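Local coordinates for protein Pre-mRNA-splicing factor SAD1 (Saccharomyces cerevisiae, PDB 4MSX) that is a catalytically inactive deubiquitinase that promotes assembly of newly made U4 snRNA into the U4/U6 snRNP and is required for pre-mRNA splicing, at residues A[392-404]-A[465-478]. Numbering follows the deposited sequence. Where two conformers were deposited one is given.
Sequences NRNQTLVEFSSEL and AELLFLKETFIQVW. With ACT (acetate ion), chain C.
Phe400 is clamped between Phe469 and Gln476. Phe469 CB makes a CH-pi contact over one face, 3.6 Å from the Phe400 ring centroid, while Gln476 NE2 stands 3.1 Å above the opposite face, its amide plane almost perpendicular to the ring. The same NE2 hydrogen-bonds Asn416. Phe400 CG lies between its backbone N and carbonyl carbon (chi1 57°), which directs the ring into this slot; Leu468 CB adds an apolar contact and Thr473 CG2 touches CE2. At the far end Leu404 CD1 sits over the six-membered ring of Trp478, 3.7 Å from its centroid, and the indole NE1 donates to Gln476 OE1 at 2.8 Å, from above the amide plane. An alanine in place of Trp478 would probably open a gap beside Leu404 CD1 and leave Gln476 OE1 without its indole donor, the amide then held from the Asn416 side. The one direct polar link is a salt bridge: in one of two conformers, Arg393 NE donates to the syn lone pair of Glu472 OE1 (2.8 Å, 161°), guanidinium and carboxylate nearly coplanar. Glu472 OE2 is hydrogen-bonded to His419 ND1, and two waters tie OE1 to Arg393 NH2 and Gln395 OE1. Another water lies 2.8 Å from the carbonyl O of both Val398 and Phe469. Within the USP-type fold, the contact packs 392-404 against strand 472-480 and the turn-rich 465-471 that leads into it.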
# COMPACT_ATOMS: atom_id res chain seq x y z
N ASN A 392 -12.36 -15.82 18.55
CA ASN A 392 -11.60 -16.95 19.07
C ASN A 392 -10.14 -17.01 18.60
O ASN A 392 -9.50 -18.06 18.69
CB ASN A 392 -12.34 -18.23 18.69
CG ASN A 392 -13.65 -18.35 19.46
OD1 ASN A 392 -13.66 -18.08 20.65
ND2 ASN A 392 -14.74 -18.59 18.76
N ARG A 393 -9.63 -15.89 18.11
CA ARG A 393 -8.27 -15.86 17.54
C ARG A 393 -7.18 -16.08 18.60
O ARG A 393 -7.40 -15.90 19.81
CB ARG A 393 -8.01 -14.50 16.86
CG ARG A 393 -7.78 -13.38 17.87
CD ARG A 393 -7.85 -11.97 17.19
NE ARG A 393 -7.67 -10.90 18.16
CZ ARG A 393 -8.63 -10.47 18.98
NH1 ARG A 393 -9.87 -11.00 18.93
NH2 ARG A 393 -8.37 -9.50 19.83
N ASN A 394 -6.00 -16.47 18.14
CA ASN A 394 -4.90 -16.76 19.05
C ASN A 394 -4.26 -15.44 19.51
O ASN A 394 -3.57 -14.75 18.72
CB ASN A 394 -3.87 -17.66 18.34
CG ASN A 394 -2.77 -18.14 19.27
OD1 ASN A 394 -2.28 -17.38 20.09
ND2 ASN A 394 -2.41 -19.42 19.16
N GLN A 395 -4.47 -15.07 20.78
CA GLN A 395 -3.97 -13.78 21.26
C GLN A 395 -2.66 -13.85 22.04
O GLN A 395 -2.36 -12.96 22.84
CB GLN A 395 -5.03 -13.05 22.07
CG GLN A 395 -6.32 -12.85 21.28
CD GLN A 395 -7.29 -11.96 22.05
OE1 GLN A 395 -6.92 -10.87 22.47
NE2 GLN A 395 -8.52 -12.46 22.29
N THR A 396 -1.85 -14.88 21.76
CA THR A 396 -0.53 -15.01 22.39
C THR A 396 0.26 -13.74 22.15
O THR A 396 0.30 -13.21 21.01
CB THR A 396 0.25 -16.24 21.84
OG1 THR A 396 -0.53 -17.43 22.03
CG2 THR A 396 1.58 -16.39 22.50
N LEU A 397 0.89 -13.23 23.20
CA LEU A 397 1.69 -12.03 23.08
C LEU A 397 3.04 -12.34 22.46
O LEU A 397 3.90 -12.99 23.07
CB LEU A 397 1.84 -11.34 24.43
CG LEU A 397 2.70 -10.07 24.40
CD1 LEU A 397 2.08 -9.07 23.45
CD2 LEU A 397 2.76 -9.51 25.83
N VAL A 398 3.24 -11.86 21.23
CA VAL A 398 4.50 -12.09 20.53
C VAL A 398 5.49 -10.96 20.80
O VAL A 398 5.27 -9.77 20.45
CB VAL A 398 4.30 -12.23 18.95
CG1 VAL A 398 5.65 -12.42 18.27
CG2 VAL A 398 3.39 -13.38 18.62
N GLU A 399 6.60 -11.33 21.44
CA GLU A 399 7.63 -10.37 21.82
C GLU A 399 8.73 -10.26 20.78
O GLU A 399 9.26 -11.26 20.32
CB GLU A 399 8.19 -10.78 23.20
CG GLU A 399 7.01 -10.66 24.20
CD GLU A 399 7.21 -11.32 25.53
OE1 GLU A 399 6.26 -11.19 26.35
OE2 GLU A 399 8.26 -11.95 25.77
N PHE A 400 9.09 -9.03 20.43
CA PHE A 400 10.13 -8.82 19.45
C PHE A 400 10.72 -7.43 19.70
O PHE A 400 10.06 -6.58 20.30
CB PHE A 400 9.57 -8.91 18.01
CG PHE A 400 8.43 -7.92 17.75
CD1 PHE A 400 8.71 -6.63 17.37
CD2 PHE A 400 7.11 -8.31 17.91
CE1 PHE A 400 7.66 -5.71 17.08
CE2 PHE A 400 6.03 -7.42 17.66
CZ PHE A 400 6.34 -6.09 17.24
N SER A 401 11.93 -7.22 19.24
CA SER A 401 12.57 -5.91 19.30
C SER A 401 12.83 -5.50 17.88
O SER A 401 12.13 -5.96 16.96
CB SER A 401 13.90 -5.98 20.08
OG SER A 401 14.86 -6.78 19.37
N SER A 402 13.82 -4.67 17.63
CA SER A 402 13.96 -4.19 16.26
C SER A 402 14.99 -4.96 15.47
O SER A 402 15.17 -4.68 14.29
CB SER A 402 14.18 -2.68 16.23
OG SER A 402 12.91 -2.00 16.16
N GLU A 403 15.60 -5.97 16.09
CA GLU A 403 16.65 -6.74 15.43
C GLU A 403 16.46 -8.23 15.66
O GLU A 403 15.93 -8.66 16.69
CB GLU A 403 18.04 -6.42 16.05
CG GLU A 403 18.46 -4.98 15.95
CD GLU A 403 19.86 -4.75 16.54
OE1 GLU A 403 20.73 -4.23 15.80
OE2 GLU A 403 20.08 -5.10 17.73
N LEU A 404 16.99 -9.02 14.74
CA LEU A 404 16.74 -10.42 14.77
C LEU A 404 17.91 -11.05 14.02
O LEU A 404 18.42 -10.46 13.10
CB LEU A 404 15.36 -10.64 14.06
CG LEU A 404 14.81 -11.98 13.67
CD1 LEU A 404 13.33 -11.87 13.26
CD2 LEU A 404 15.63 -12.50 12.51
N ALA A 465 9.65 2.42 19.47
CA ALA A 465 10.10 1.11 18.96
C ALA A 465 9.98 -0.02 19.99
O ALA A 465 9.56 -1.16 19.66
CB ALA A 465 11.54 1.20 18.44
N GLU A 466 10.34 0.26 21.24
CA GLU A 466 10.44 -0.84 22.22
C GLU A 466 9.07 -1.30 22.66
O GLU A 466 8.96 -2.38 23.21
CB GLU A 466 11.32 -0.51 23.45
CG GLU A 466 11.43 0.95 23.83
CD GLU A 466 12.52 1.66 23.03
OE1 GLU A 466 12.16 2.45 22.11
OE2 GLU A 466 13.72 1.39 23.31
N LEU A 467 8.03 -0.51 22.40
CA LEU A 467 6.69 -0.87 22.83
C LEU A 467 5.79 -1.38 21.69
O LEU A 467 4.62 -1.73 21.92
CB LEU A 467 6.03 0.31 23.55
CG LEU A 467 6.89 0.85 24.72
CD1 LEU A 467 6.18 2.04 25.34
CD2 LEU A 467 7.17 -0.25 25.76
N LEU A 468 6.33 -1.45 20.46
CA LEU A 468 5.48 -1.87 19.31
C LEU A 468 4.83 -3.21 19.57
O LEU A 468 3.66 -3.42 19.28
CB LEU A 468 6.35 -1.97 18.04
CG LEU A 468 6.88 -0.66 17.47
CD1 LEU A 468 7.64 -0.92 16.16
CD2 LEU A 468 5.73 0.33 17.28
N PHE A 469 5.57 -4.13 20.19
CA PHE A 469 5.06 -5.49 20.34
C PHE A 469 3.89 -5.57 21.26
O PHE A 469 3.22 -6.58 21.29
CB PHE A 469 6.15 -6.44 20.81
CG PHE A 469 6.44 -6.31 22.29
CD1 PHE A 469 7.38 -5.39 22.74
CD2 PHE A 469 5.72 -7.09 23.23
CE1 PHE A 469 7.65 -5.26 24.13
CE2 PHE A 469 6.00 -6.95 24.65
CZ PHE A 469 6.93 -6.02 25.07
N LEU A 470 3.54 -4.51 21.99
CA LEU A 470 2.34 -4.64 22.85
C LEU A 470 1.02 -4.80 22.10
O LEU A 470 0.06 -5.30 22.66
CB LEU A 470 2.22 -3.44 23.78
CG LEU A 470 3.37 -3.42 24.80
CD1 LEU A 470 3.25 -2.16 25.58
CD2 LEU A 470 3.22 -4.68 25.72
N LYS A 471 0.97 -4.37 20.84
CA LYS A 471 -0.26 -4.57 20.04
C LYS A 471 -0.18 -5.90 19.30
O LYS A 471 0.94 -6.48 19.16
CB LYS A 471 -0.39 -3.42 19.01
CG LYS A 471 -0.61 -2.08 19.71
CD LYS A 471 -1.21 -1.02 18.77
CE LYS A 471 -1.53 0.28 19.52
NZ LYS A 471 -1.88 1.44 18.61
N GLU A 472 -1.31 -6.36 18.79
CA GLU A 472 -1.33 -7.69 18.20
C GLU A 472 -0.75 -7.72 16.77
O GLU A 472 -1.49 -7.45 15.80
CB GLU A 472 -2.76 -8.17 18.17
CG GLU A 472 -2.90 -9.65 17.85
CD GLU A 472 -4.36 -10.10 17.74
OE1 GLU A 472 -5.08 -10.05 18.76
OE2 GLU A 472 -4.81 -10.51 16.63
N THR A 473 0.52 -8.10 16.65
CA THR A 473 1.20 -8.16 15.36
C THR A 473 0.61 -9.29 14.50
O THR A 473 0.30 -10.41 14.98
CB THR A 473 2.75 -8.32 15.51
OG1 THR A 473 3.32 -8.28 14.21
CG2 THR A 473 3.12 -9.68 16.19
N PHE A 474 0.39 -8.98 13.22
CA PHE A 474 -0.17 -9.97 12.28
C PHE A 474 0.82 -10.24 11.14
O PHE A 474 1.05 -11.39 10.77
CB PHE A 474 -1.49 -9.42 11.70
CG PHE A 474 -2.17 -10.36 10.73
CD1 PHE A 474 -2.70 -11.57 11.17
CD2 PHE A 474 -2.34 -9.99 9.39
CE1 PHE A 474 -3.34 -12.43 10.29
CE2 PHE A 474 -2.99 -10.86 8.50
CZ PHE A 474 -3.50 -12.06 8.93
N ILE A 475 1.36 -9.17 10.52
CA ILE A 475 2.37 -9.29 9.49
C ILE A 475 3.53 -8.35 9.78
O ILE A 475 3.32 -7.22 10.21
CB ILE A 475 1.78 -8.86 8.08
CG1 ILE A 475 1.03 -10.01 7.44
CG2 ILE A 475 2.90 -8.37 7.15
CD1 ILE A 475 0.16 -9.52 6.28
N GLN A 476 4.74 -8.80 9.51
CA GLN A 476 5.91 -7.93 9.67
C GLN A 476 6.78 -8.03 8.48
O GLN A 476 6.88 -9.09 7.87
CB GLN A 476 6.81 -8.35 10.90
CG GLN A 476 6.08 -8.08 12.21
CD GLN A 476 6.90 -8.53 13.41
OE1 GLN A 476 7.80 -9.41 13.29
NE2 GLN A 476 6.64 -7.90 14.56
N VAL A 477 7.51 -6.94 8.21
CA VAL A 477 8.47 -6.96 7.11
C VAL A 477 9.82 -6.66 7.76
O VAL A 477 9.94 -5.67 8.45
CB VAL A 477 8.21 -5.88 6.04
CG1 VAL A 477 9.33 -5.87 4.97
CG2 VAL A 477 6.83 -6.12 5.33
N TRP A 478 10.77 -7.56 7.56
CA TRP A 478 12.15 -7.42 8.11
C TRP A 478 13.10 -7.24 6.95
O TRP A 478 12.94 -7.90 5.90
CB TRP A 478 12.53 -8.69 8.88
CG TRP A 478 11.77 -8.84 10.16
CD1 TRP A 478 10.47 -9.29 10.28
CD2 TRP A 478 12.20 -8.51 11.49
NE1 TRP A 478 10.09 -9.27 11.61
CE2 TRP A 478 11.15 -8.82 12.37
CE3 TRP A 478 13.42 -8.03 12.04
CZ2 TRP A 478 11.24 -8.64 13.77
CZ3 TRP A 478 13.51 -7.85 13.42
CH2 TRP A 478 12.42 -8.15 14.26
C ACT C . -4.92 -20.48 16.13
O ACT C . -4.75 -20.54 14.87
OXT ACT C . -3.96 -20.87 16.92
CH3 ACT C . -6.23 -19.92 16.63
O HOH W 1 -6.29 -7.35 18.76
O HOH W 2 -4.57 -9.65 21.29
O HOH W 3 3.08 -8.48 19.24
O HOH W 4 8.64 -3.95 20.00
O HOH W 5 11.05 -4.37 22.23